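Local structure of PAC2 family protein (Mycobacterium tuberculosis, 2WAM) at residues T194-N199 against L222-M227; R200-D205 against G231-G236; H88-L93 against D128-L133; V185-P190 against E280-I285; L115-F118 against T124-D127. The protein is of unknown function but belongs to the PAC2 family and represents a duplicated gene family of actinobacteria. All blocks are in the same frame, centred on the assembly; numbering follows the deposited sequence.

Overall arrangement
Contacts 1 and 2 lie side by side, centres about 8 Å apart, where the neighbouring strands 193-197 and 234-242 form one end of the large mixed sheet; His196 O and Gly236 N probably hydrogen-bond. Contact 3 joins a helix to the same sheet across the chain's centre from contact 1, about 22 Å away between centres. Contact 4, between a loop and helix 272-289, has its centre about 29 Å from those of contacts 1 and 2. Contact 5, a hairpin, runs into segment 128-133 of contact 3. Its centre is about 37 Å from that of contact 1 within one chain, yet across subunits Asp128 meets Arg226 of another copy, bringing the hairpin to the helix of contact 1.

Contact 1 (T194-N199 against L222-M227); sequences TAHSNN and LLEYRM
His196, on strand 193-197, donates ND1-H to Glu224 OE2 of helix 219-229, and this one bond carries the buried contact. His196 ND1 and Glu224 OE2 are 2.5 Å apart, with an N-H...O angle of 155°. The carboxylate oxygen lies at the edge of the imidazole, practically in the ring plane, and accepts through its syn lone pair, on the side of OE1. Ring and carboxylate are turned 38° against each other, and Glu224 OE1 is 3.6 Å from His196 ND1. Glu224 reaches across because its CG stands anti to the backbone N (chi1 165°) and the chain stays extended beyond it, carrying the carboxylate straight out from the helix. On the far side of the imidazole, NE2 has a weak bond to Thr238 OG1, so both ring nitrogens are engaged and the ring's rotation is probably fixed. One residue further, Ser197 CB points away from the helix, and Ser197 OG accepts from Asn199 N, 2.8 Å away, forming an ST turn as the strand ends. Phe123 of a second subunit packs on Glu224, and Arg226 makes a salt bridge to Asp128 of that subunit. Together this is a buried histidine-carboxylate hydrogen bond joining strand 193-197, the outermost strand of the chain's mixed sheet, to a helix packed on it.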
# COMPACT_ATOMS: atom_id res chain seq x y z
N THR A 194 33.83 -5.21 27.09
CA THR A 194 32.72 -5.13 28.03
C THR A 194 31.49 -5.93 27.58
O THR A 194 30.86 -5.63 26.56
CB THR A 194 32.36 -3.67 28.45
OG1 THR A 194 31.53 -3.05 27.47
CG2 THR A 194 33.59 -2.84 28.65
N ALA A 195 31.18 -6.96 28.36
CA ALA A 195 30.10 -7.88 28.06
C ALA A 195 28.78 -7.41 28.65
O ALA A 195 28.75 -6.81 29.71
CB ALA A 195 30.45 -9.25 28.62
N HIS A 196 27.70 -7.69 27.94
CA HIS A 196 26.36 -7.48 28.48
C HIS A 196 25.44 -8.65 28.10
O HIS A 196 25.62 -9.29 27.06
CB HIS A 196 25.75 -6.12 28.08
CG HIS A 196 26.15 -5.65 26.71
ND1 HIS A 196 25.26 -5.58 25.67
CD2 HIS A 196 27.34 -5.22 26.23
CE1 HIS A 196 25.88 -5.12 24.60
NE2 HIS A 196 27.14 -4.90 24.91
N SER A 197 24.47 -8.93 28.96
CA SER A 197 23.56 -10.03 28.69
C SER A 197 22.38 -9.94 29.63
O SER A 197 22.45 -9.27 30.66
CB SER A 197 24.26 -11.37 28.89
OG SER A 197 23.36 -12.44 28.77
N ASN A 198 21.28 -10.59 29.27
CA ASN A 198 20.16 -10.70 30.20
C ASN A 198 20.22 -12.04 30.90
O ASN A 198 19.26 -12.46 31.55
CB ASN A 198 18.80 -10.45 29.52
CG ASN A 198 18.42 -11.55 28.56
OD1 ASN A 198 19.26 -12.26 28.02
ND2 ASN A 198 17.13 -11.68 28.32
N ASN A 199 21.36 -12.71 30.78
CA ASN A 199 21.64 -13.92 31.54
C ASN A 199 23.08 -13.93 32.05
O ASN A 199 24.02 -14.16 31.29
CB ASN A 199 21.37 -15.16 30.71
CG ASN A 199 21.86 -16.42 31.37
OD1 ASN A 199 22.32 -16.40 32.52
ND2 ASN A 199 21.79 -17.54 30.66
N LEU A 222 19.43 -1.39 20.73
CA LEU A 222 17.98 -1.38 20.87
C LEU A 222 17.40 -2.73 20.46
O LEU A 222 16.43 -3.18 21.05
CB LEU A 222 17.36 -0.23 20.07
CG LEU A 222 15.90 0.09 20.42
CD1 LEU A 222 15.75 0.46 21.89
CD2 LEU A 222 15.38 1.22 19.54
N LEU A 223 18.02 -3.38 19.48
CA LEU A 223 17.58 -4.71 19.06
C LEU A 223 17.73 -5.69 20.20
O LEU A 223 16.81 -6.44 20.53
CB LEU A 223 18.37 -5.20 17.86
CG LEU A 223 18.16 -6.68 17.48
CD1 LEU A 223 16.72 -6.94 17.02
CD2 LEU A 223 19.16 -7.07 16.40
N GLU A 224 18.91 -5.66 20.81
CA GLU A 224 19.19 -6.48 21.98
C GLU A 224 18.18 -6.22 23.11
O GLU A 224 17.58 -7.15 23.64
CB GLU A 224 20.63 -6.24 22.42
CG GLU A 224 20.98 -6.73 23.80
CD GLU A 224 22.48 -6.72 24.02
OE1 GLU A 224 23.23 -7.07 23.08
OE2 GLU A 224 22.91 -6.35 25.14
N TYR A 225 17.97 -4.95 23.44
CA TYR A 225 16.97 -4.59 24.44
C TYR A 225 15.55 -5.06 24.09
O TYR A 225 14.86 -5.65 24.93
CB TYR A 225 16.97 -3.09 24.70
CG TYR A 225 15.99 -2.67 25.77
CD1 TYR A 225 16.09 -3.18 27.06
CD2 TYR A 225 14.96 -1.78 25.49
CE1 TYR A 225 15.19 -2.81 28.05
CE2 TYR A 225 14.06 -1.39 26.46
CZ TYR A 225 14.18 -1.91 27.74
OH TYR A 225 13.29 -1.53 28.71
N ARG A 226 15.11 -4.78 22.86
CA ARG A 226 13.77 -5.17 22.45
C ARG A 226 13.62 -6.68 22.51
O ARG A 226 12.65 -7.19 23.06
CB ARG A 226 13.45 -4.65 21.05
CG ARG A 226 13.31 -3.14 20.96
CD ARG A 226 11.91 -2.71 21.24
NE ARG A 226 11.77 -1.25 21.19
CZ ARG A 226 11.76 -0.48 22.27
NH1 ARG A 226 11.90 -1.01 23.47
NH2 ARG A 226 11.62 0.83 22.15
N MET A 227 14.60 -7.38 21.96
CA MET A 227 14.67 -8.84 22.03
C MET A 227 14.48 -9.37 23.45
O MET A 227 13.68 -10.28 23.68
CB MET A 227 16.02 -9.33 21.48
CG MET A 227 16.17 -9.28 19.96
SD MET A 227 14.92 -10.26 19.14
CE MET A 227 15.74 -11.86 19.10

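Contact 2 (R200-D205 against G231-G236); sequences RELISD and GHEVVG
Leu202 and Glu233 reach for each other across the contact and meet through a single methyl group. CD1 of Leu202 comes to 3.5 Å from Glu233 CD and is almost equally far from the two carboxylate oxygens, 3.8 Å to OE1 and 3.7 Å to OE2 of Glu233. With its CG anti to the carbonyl carbon (chi1 -69°), Leu202 carries CD1 out to the glutamate, whose extended chain, CG anti to the backbone N, brings the carboxylate to that methyl. The polar end of Glu233 is engaged elsewhere: OE2 accepts from Gln174 NE2, and OE1 has a weak bond from Asn199 ND2. These two partners hold the carboxylate beside the leucine methyl. Next to this pair, Ile203 and Val235 pass flank to flank, touching lightly where Ile203 CG2 lies 4.2 Å from Val235 CG2. The contact thus lays a short 3-10 turn, residues 200-202, and the residue after it over Glu233 and the start of strand 234-242 in the large mixed sheet. Side chains alternate along this strand: Val235 faces the turn and also packs on Ser197 and Ile176, whereas Val234 points away, onto Glu224 and Met227 of helix 219-229. That helix closes with a Schellman motif in which Gly231, with positive phi, is the C-prime residue. Within the turn, Ile203 N bonds to Arg200 O over 3.0 Å, and Ser204 OG donates to Glu201 O from above the carbonyl plane. Arg200 reaches outward to a salt bridge with Asp121 of a second subunit.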
# COMPACT_ATOMS: atom_id res chain seq x y z
N ARG A 200 23.25 -13.69 33.35
CA ARG A 200 24.57 -13.51 33.93
C ARG A 200 25.51 -14.70 33.73
O ARG A 200 26.73 -14.52 33.67
CB ARG A 200 24.46 -13.13 35.41
CG ARG A 200 24.09 -11.68 35.61
CD ARG A 200 24.04 -11.28 37.08
NE ARG A 200 23.21 -10.09 37.26
CZ ARG A 200 23.67 -8.85 37.30
NH1 ARG A 200 24.97 -8.61 37.18
NH2 ARG A 200 22.83 -7.83 37.46
N GLU A 201 24.96 -15.90 33.62
CA GLU A 201 25.79 -17.08 33.44
C GLU A 201 26.60 -16.99 32.16
O GLU A 201 27.70 -17.52 32.07
CB GLU A 201 24.94 -18.36 33.45
CG GLU A 201 24.30 -18.65 34.81
CD GLU A 201 23.62 -20.01 34.86
OE1 GLU A 201 23.89 -20.85 33.97
OE2 GLU A 201 22.82 -20.24 35.79
N LEU A 202 26.03 -16.30 31.17
CA LEU A 202 26.64 -16.16 29.86
C LEU A 202 27.86 -15.24 29.86
O LEU A 202 28.61 -15.20 28.89
CB LEU A 202 25.61 -15.64 28.86
CG LEU A 202 24.52 -16.65 28.55
CD1 LEU A 202 23.51 -16.04 27.59
CD2 LEU A 202 25.15 -17.90 27.98
N ILE A 203 28.03 -14.50 30.94
CA ILE A 203 29.11 -13.53 31.03
C ILE A 203 29.78 -13.58 32.40
O ILE A 203 30.14 -12.54 32.97
CB ILE A 203 28.58 -12.13 30.74
CG1 ILE A 203 27.33 -11.86 31.58
CG2 ILE A 203 28.25 -11.98 29.27
CD1 ILE A 203 26.95 -10.40 31.67
N SER A 204 29.93 -14.79 32.92
CA SER A 204 30.52 -14.99 34.24
C SER A 204 32.03 -14.80 34.20
O SER A 204 32.68 -14.60 35.23
CB SER A 204 30.18 -16.39 34.76
OG SER A 204 30.33 -17.36 33.74
N ASP A 205 32.58 -14.86 32.99
CA ASP A 205 34.01 -14.70 32.76
C ASP A 205 34.43 -13.24 32.92
O ASP A 205 35.62 -12.94 33.01
CB ASP A 205 34.39 -15.18 31.36
CG ASP A 205 34.55 -16.68 31.27
OD1 ASP A 205 34.60 -17.21 30.14
OD2 ASP A 205 34.64 -17.33 32.33
N GLY A 231 11.55 -11.80 26.08
CA GLY A 231 11.98 -13.06 26.65
C GLY A 231 13.03 -13.83 25.86
O GLY A 231 13.26 -15.01 26.12
N HIS A 232 13.67 -13.17 24.90
CA HIS A 232 14.74 -13.81 24.15
C HIS A 232 16.06 -13.71 24.90
O HIS A 232 16.29 -12.74 25.64
CB HIS A 232 14.88 -13.17 22.77
CG HIS A 232 13.73 -13.46 21.87
ND1 HIS A 232 13.67 -14.60 21.09
CD2 HIS A 232 12.60 -12.76 21.61
CE1 HIS A 232 12.55 -14.58 20.39
NE2 HIS A 232 11.88 -13.48 20.69
N GLU A 233 16.92 -14.71 24.72
CA GLU A 233 18.25 -14.67 25.33
C GLU A 233 19.20 -13.84 24.49
O GLU A 233 19.40 -14.11 23.31
CB GLU A 233 18.82 -16.08 25.49
CG GLU A 233 20.07 -16.11 26.36
CD GLU A 233 20.54 -17.53 26.64
OE1 GLU A 233 20.28 -18.03 27.76
OE2 GLU A 233 21.17 -18.15 25.74
N VAL A 234 19.80 -12.82 25.09
CA VAL A 234 20.67 -11.93 24.35
C VAL A 234 22.02 -11.77 25.04
O VAL A 234 22.12 -11.88 26.26
CB VAL A 234 20.04 -10.53 24.18
CG1 VAL A 234 18.65 -10.63 23.54
CG2 VAL A 234 20.00 -9.78 25.53
N VAL A 235 23.04 -11.49 24.25
CA VAL A 235 24.36 -11.19 24.77
C VAL A 235 25.08 -10.28 23.78
O VAL A 235 24.78 -10.27 22.58
CB VAL A 235 25.16 -12.47 25.15
CG1 VAL A 235 25.03 -13.53 24.10
CG2 VAL A 235 26.61 -12.16 25.41
N GLY A 236 26.01 -9.48 24.28
CA GLY A 236 26.63 -8.45 23.49
C GLY A 236 28.04 -8.21 23.96
O GLY A 236 28.32 -8.23 25.16

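Contact 3 (H88-L93 against D128-L133); sequences HLKAAL and DPELSL
Lys90 NZ and Glu130 OE2 form a salt bridge at 3.2 Å, the sole direct link between helix segment 88-93 and segment 128-133. The ammonium group does not enter the carboxylate plane but meets the oxygen from above, 55° out of it, and Glu130 OE1 is clearly farther from Lys90 NZ at 4.1 Å. The two side chains span the gap between helix and strand from its two sides. A bend at chi3 (71°) turns the lysine NZ toward Glu130, while the glutamate bends at chi2 on its way to meet it. The stronger polar partner of Glu130 lies outside both segments: OE1 is hydrogen-bonded to Tyr134 OH, so each carboxylate oxygen has its own partner, and the tyrosine probably helps to position the group for the lysine. The aliphatic part of Lys90 packs on that same Tyr134 and on Leu146. Farther out, Leu89 rests on Leu136, and Leu131 and Leu133 pack on Phe101 of strand 94-101. On the helix, Ala92 CB sits 3.7 Å above one face of the His88 ring, displaced toward its rim. At the other end of the contact, Asp128 OD1 makes a salt bridge to Arg226 of a third subunit, just where the chain enters this strand. Helix 81-92 connects the parallel strands 67-73 and 94-101, passing over strands 131-137 and 143-148 between them, so this surface salt bridge ties the helix of a beta-alpha-beta crossover to the lead-in of strand 131-137, in the sheet it covers.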
# COMPACT_ATOMS: atom_id res chain seq x y z
N HIS A 88 34.78 -11.22 7.44
CA HIS A 88 35.55 -12.44 7.57
C HIS A 88 34.67 -13.67 7.62
O HIS A 88 34.92 -14.64 6.91
CB HIS A 88 36.49 -12.43 8.77
CG HIS A 88 37.28 -13.69 8.89
ND1 HIS A 88 38.28 -14.02 8.00
CD2 HIS A 88 37.18 -14.73 9.75
CE1 HIS A 88 38.77 -15.20 8.32
NE2 HIS A 88 38.12 -15.65 9.38
N LEU A 89 33.65 -13.63 8.46
CA LEU A 89 32.67 -14.71 8.49
C LEU A 89 32.13 -15.01 7.09
O LEU A 89 32.15 -16.15 6.65
CB LEU A 89 31.52 -14.38 9.45
CG LEU A 89 31.85 -14.28 10.94
CD1 LEU A 89 30.62 -13.84 11.74
CD2 LEU A 89 32.38 -15.60 11.45
N LYS A 90 31.64 -13.99 6.39
CA LYS A 90 31.08 -14.20 5.06
C LYS A 90 32.09 -14.76 4.05
O LYS A 90 31.71 -15.50 3.14
CB LYS A 90 30.45 -12.92 4.54
CG LYS A 90 29.32 -12.39 5.40
CD LYS A 90 29.15 -10.87 5.25
CE LYS A 90 28.58 -10.51 3.90
NZ LYS A 90 28.90 -9.11 3.53
N ALA A 91 33.36 -14.43 4.22
CA ALA A 91 34.42 -14.85 3.30
C ALA A 91 34.97 -16.25 3.60
O ALA A 91 35.41 -16.96 2.71
CB ALA A 91 35.56 -13.83 3.33
N ALA A 92 34.95 -16.63 4.87
CA ALA A 92 35.59 -17.85 5.32
C ALA A 92 34.64 -19.04 5.44
O ALA A 92 35.08 -20.19 5.42
CB ALA A 92 36.31 -17.59 6.65
N LEU A 93 33.34 -18.78 5.55
CA LEU A 93 32.34 -19.83 5.71
C LEU A 93 31.28 -19.84 4.61
O LEU A 93 31.06 -18.82 3.96
CB LEU A 93 31.66 -19.69 7.06
CG LEU A 93 32.57 -19.99 8.25
CD1 LEU A 93 31.90 -19.55 9.51
CD2 LEU A 93 32.96 -21.48 8.32
N ASP A 128 28.19 0.01 -2.96
CA ASP A 128 26.78 -0.09 -2.61
C ASP A 128 26.56 -0.56 -1.18
O ASP A 128 27.22 -1.49 -0.71
CB ASP A 128 26.06 -1.03 -3.57
CG ASP A 128 26.15 -0.56 -5.00
OD1 ASP A 128 26.48 0.64 -5.20
OD2 ASP A 128 25.89 -1.37 -5.93
N PRO A 129 25.64 0.11 -0.47
CA PRO A 129 25.34 -0.26 0.92
C PRO A 129 24.49 -1.52 1.01
O PRO A 129 23.56 -1.70 0.24
CB PRO A 129 24.53 0.96 1.41
CG PRO A 129 23.98 1.56 0.18
CD PRO A 129 25.11 1.44 -0.79
N GLU A 130 24.81 -2.39 1.97
CA GLU A 130 24.05 -3.60 2.19
C GLU A 130 23.48 -3.58 3.59
O GLU A 130 24.01 -2.92 4.48
CB GLU A 130 24.92 -4.86 2.01
CG GLU A 130 25.85 -5.16 3.22
CD GLU A 130 25.90 -6.65 3.60
OE1 GLU A 130 25.16 -7.45 3.00
OE2 GLU A 130 26.67 -7.02 4.52
N LEU A 131 22.38 -4.29 3.77
CA LEU A 131 21.85 -4.64 5.07
C LEU A 131 21.13 -5.97 4.84
O LEU A 131 20.06 -6.00 4.20
CB LEU A 131 20.89 -3.57 5.64
CG LEU A 131 20.38 -3.90 7.05
CD1 LEU A 131 21.53 -4.31 7.98
CD2 LEU A 131 19.59 -2.75 7.66
N SER A 132 21.75 -7.05 5.33
CA SER A 132 21.29 -8.40 5.01
C SER A 132 21.28 -9.39 6.18
O SER A 132 22.04 -9.28 7.14
CB SER A 132 22.11 -8.96 3.85
OG SER A 132 21.82 -8.27 2.64
N LEU A 133 20.37 -10.36 6.10
CA LEU A 133 20.38 -11.48 7.02
C LEU A 133 20.90 -12.71 6.29
O LEU A 133 20.27 -13.18 5.34
CB LEU A 133 18.97 -11.75 7.56
CG LEU A 133 18.85 -12.91 8.56
CD1 LEU A 133 19.75 -12.70 9.75
CD2 LEU A 133 17.43 -13.08 9.01

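Contact 4 (V185-P190 against E280-I285); sequences VPHTRP and EVQAKI
A type I beta turn from Pro186 to Arg189 presents His187 to Gln282 and Ile285 of helix 272-289. Gln282 NE2 donates to His187 O over 2.9 Å in a nearly straight bond (174°). The acceptor lies in the amide plane, but the donor stands above the carbonyl plane, 39° out of it. The same amide passes the imidazole at its edge, the two planes 66° apart, with Gln282 NE2 3.5 Å from His187 CD2. Ile285 covers a ring face: its CG2 is 3.5 Å from the His187 ring centroid, a CH-pi contact over the centre. Thr188 CG2 takes the opposite face, offset toward the rim, so the imidazole is sandwiched between two methyl groups. Its nitrogens are also held, ND1 by Tyr244 OH and NE2 by Asp286 OD1, while Gln282 OE1 bonds to Tyr250 OH. In the chain the turn follows strand 174-183 and precedes strand 193-197. Helix 272-289 packs against His187, and helix 293-315 contacts Pro186 and Pro190 and receives Arg189 in a salt bridge to Asp307.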
# COMPACT_ATOMS: atom_id res chain seq x y z
N VAL A 185 43.77 2.70 26.00
CA VAL A 185 44.49 1.44 26.21
C VAL A 185 45.54 1.27 25.12
O VAL A 185 45.37 1.76 24.02
CB VAL A 185 43.54 0.20 26.19
CG1 VAL A 185 42.72 0.10 27.46
CG2 VAL A 185 42.64 0.22 24.95
N PRO A 186 46.64 0.56 25.43
CA PRO A 186 47.71 0.39 24.44
C PRO A 186 47.43 -0.80 23.54
O PRO A 186 46.81 -1.77 23.97
CB PRO A 186 48.94 0.07 25.30
CG PRO A 186 48.43 -0.07 26.73
CD PRO A 186 46.94 -0.13 26.69
N HIS A 187 47.89 -0.74 22.30
CA HIS A 187 47.78 -1.89 21.41
C HIS A 187 48.71 -3.01 21.86
O HIS A 187 48.71 -4.10 21.29
CB HIS A 187 48.10 -1.49 19.97
CG HIS A 187 49.55 -1.25 19.72
ND1 HIS A 187 50.14 -0.02 19.90
CD2 HIS A 187 50.54 -2.09 19.31
CE1 HIS A 187 51.43 -0.11 19.62
NE2 HIS A 187 51.69 -1.35 19.25
N THR A 188 49.50 -2.74 22.90
CA THR A 188 50.54 -3.66 23.36
C THR A 188 50.12 -4.46 24.58
O THR A 188 50.94 -5.15 25.19
CB THR A 188 51.83 -2.92 23.74
OG1 THR A 188 51.50 -1.80 24.56
CG2 THR A 188 52.57 -2.44 22.49
N ARG A 189 48.85 -4.38 24.93
CA ARG A 189 48.32 -5.15 26.05
C ARG A 189 47.08 -5.92 25.62
O ARG A 189 46.42 -5.54 24.66
CB ARG A 189 47.98 -4.22 27.20
CG ARG A 189 49.19 -3.48 27.74
CD ARG A 189 50.17 -4.43 28.39
NE ARG A 189 51.19 -3.69 29.12
CZ ARG A 189 52.38 -3.36 28.63
NH1 ARG A 189 52.72 -3.70 27.40
NH2 ARG A 189 53.23 -2.68 29.38
N PRO A 190 46.76 -7.00 26.34
CA PRO A 190 45.62 -7.85 25.99
C PRO A 190 44.36 -7.04 25.70
O PRO A 190 44.05 -6.07 26.40
CB PRO A 190 45.44 -8.71 27.24
CG PRO A 190 46.79 -8.79 27.83
CD PRO A 190 47.42 -7.45 27.58
N GLU A 280 50.03 -8.99 11.13
CA GLU A 280 50.69 -8.11 10.19
C GLU A 280 50.48 -6.65 10.54
O GLU A 280 51.43 -5.86 10.55
CB GLU A 280 50.22 -8.41 8.77
CG GLU A 280 50.61 -7.36 7.75
CD GLU A 280 50.50 -7.88 6.33
OE1 GLU A 280 50.34 -9.11 6.16
OE2 GLU A 280 50.58 -7.06 5.38
N VAL A 281 49.23 -6.29 10.85
CA VAL A 281 48.87 -4.94 11.26
C VAL A 281 49.52 -4.56 12.59
O VAL A 281 50.06 -3.47 12.74
CB VAL A 281 47.35 -4.76 11.37
CG1 VAL A 281 47.00 -3.55 12.26
CG2 VAL A 281 46.74 -4.62 9.97
N GLN A 282 49.46 -5.48 13.55
CA GLN A 282 50.14 -5.28 14.82
C GLN A 282 51.63 -4.94 14.63
O GLN A 282 52.16 -4.04 15.27
CB GLN A 282 49.98 -6.53 15.69
CG GLN A 282 50.60 -6.43 17.08
CD GLN A 282 49.69 -5.74 18.08
OE1 GLN A 282 48.56 -5.38 17.76
NE2 GLN A 282 50.19 -5.56 19.30
N ALA A 283 52.31 -5.66 13.75
CA ALA A 283 53.73 -5.41 13.53
C ALA A 283 54.00 -4.06 12.86
O ALA A 283 55.04 -3.46 13.10
CB ALA A 283 54.37 -6.54 12.74
N LYS A 284 53.07 -3.60 12.02
CA LYS A 284 53.21 -2.30 11.38
C LYS A 284 53.05 -1.16 12.39
O LYS A 284 53.75 -0.15 12.31
CB LYS A 284 52.20 -2.14 10.25
CG LYS A 284 52.40 -3.11 9.09
CD LYS A 284 53.26 -2.51 7.97
CE LYS A 284 53.19 -3.37 6.71
NZ LYS A 284 51.83 -3.93 6.45
N ILE A 285 52.15 -1.35 13.34
CA ILE A 285 51.93 -0.37 14.39
C ILE A 285 53.13 -0.24 15.33
O ILE A 285 53.47 0.86 15.75
CB ILE A 285 50.67 -0.69 15.21
CG1 ILE A 285 49.45 -0.68 14.32
CG2 ILE A 285 50.48 0.31 16.34
CD1 ILE A 285 48.20 -1.05 15.04

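Contact 5 (L115-F118 against T124-D127); sequences LMTF and THSD
Thr117 and His125 meet where the threonine hydroxyl approaches the imidazole, Thr117 OG1 lying 3.9 Å from His125 CD2. The ring gets there with CG anti to the backbone N (chi1 171°). The other aromatic group, Phe118, pairs with Phe123 edge-to-face. Beside the histidine, Thr124 turns its hydroxyl to the flank of Thr117, its OG1 3.4 Å from both CB and CG2 of Thr117. These residues belong to a beta hairpin whose strand axes are 4.6 Å apart and antiparallel, at 176° between their N-to-C directions. The ladder is sewn by three backbone bonds of 2.9 Å: Asp127 N to Leu115 O, Thr117 N to His125 O, and Thr124 N to Thr117 O. Met116 and Ser126, a non-hydrogen-bonded pair, share the face away from Thr117 and His125. At the open end of the hairpin one water bridges the strands, accepting from Leu115 N at 3.1 Å and donating to Asp127 OD2. Along its other edge, strand 115-119 forms an antiparallel ladder with a strand of a third subunit, continuing the sheet across the interface. Thr117 OG1 bonds there to Gln214 OE1 of that subunit, and Met116 and Ser126 pack on its Tyr225.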
# COMPACT_ATOMS: atom_id res chain seq x y z
N LEU A 115 30.80 5.81 -1.69
CA LEU A 115 32.08 6.05 -2.35
C LEU A 115 32.07 5.55 -3.78
O LEU A 115 31.73 4.40 -4.05
CB LEU A 115 33.18 5.35 -1.58
CG LEU A 115 33.78 6.21 -0.49
CD1 LEU A 115 34.81 5.40 0.25
CD2 LEU A 115 34.39 7.44 -1.13
N MET A 116 32.45 6.42 -4.70
CA MET A 116 32.54 6.04 -6.11
C MET A 116 33.99 6.16 -6.62
O MET A 116 34.71 7.07 -6.23
CB MET A 116 31.60 6.91 -6.94
CG MET A 116 30.14 6.78 -6.50
SD MET A 116 29.08 7.78 -7.52
CE MET A 116 29.05 6.80 -9.02
N THR A 117 34.42 5.22 -7.45
CA THR A 117 35.75 5.29 -8.02
C THR A 117 35.72 6.06 -9.34
O THR A 117 34.86 5.83 -10.19
CB THR A 117 36.35 3.90 -8.26
OG1 THR A 117 36.31 3.14 -7.06
CG2 THR A 117 37.80 4.01 -8.70
N PHE A 118 36.65 6.99 -9.49
CA PHE A 118 36.73 7.77 -10.73
C PHE A 118 38.09 7.55 -11.36
O PHE A 118 39.12 7.79 -10.74
CB PHE A 118 36.51 9.26 -10.45
CG PHE A 118 36.35 10.10 -11.68
CD1 PHE A 118 35.11 10.30 -12.25
CD2 PHE A 118 37.45 10.72 -12.26
CE1 PHE A 118 34.95 11.09 -13.39
CE2 PHE A 118 37.30 11.51 -13.40
CZ PHE A 118 36.04 11.69 -13.97
N THR A 124 33.85 4.20 -12.37
CA THR A 124 34.09 2.78 -12.60
C THR A 124 33.53 1.85 -11.54
O THR A 124 33.58 0.63 -11.70
CB THR A 124 35.58 2.49 -12.73
OG1 THR A 124 36.23 2.88 -11.51
CG2 THR A 124 36.15 3.24 -13.90
N HIS A 125 33.01 2.40 -10.46
CA HIS A 125 32.54 1.57 -9.36
C HIS A 125 31.79 2.39 -8.32
O HIS A 125 32.15 3.54 -8.05
CB HIS A 125 33.74 0.85 -8.71
CG HIS A 125 33.41 0.13 -7.45
ND1 HIS A 125 32.86 -1.14 -7.43
CD2 HIS A 125 33.55 0.49 -6.15
CE1 HIS A 125 32.68 -1.52 -6.19
NE2 HIS A 125 33.09 -0.55 -5.39
N SER A 126 30.74 1.80 -7.76
CA SER A 126 30.08 2.37 -6.59
C SER A 126 30.06 1.38 -5.44
O SER A 126 29.66 0.22 -5.60
CB SER A 126 28.66 2.81 -6.92
OG SER A 126 27.93 1.71 -7.42
N ASP A 127 30.51 1.83 -4.28
CA ASP A 127 30.42 1.05 -3.08
C ASP A 127 28.95 1.04 -2.60
O ASP A 127 28.50 1.96 -1.93
CB ASP A 127 31.37 1.64 -2.04
CG ASP A 127 31.44 0.83 -0.78
OD1 ASP A 127 30.83 -0.26 -0.73
OD2 ASP A 127 32.11 1.28 0.18
O HOH W 1 30.70 3.78 0.66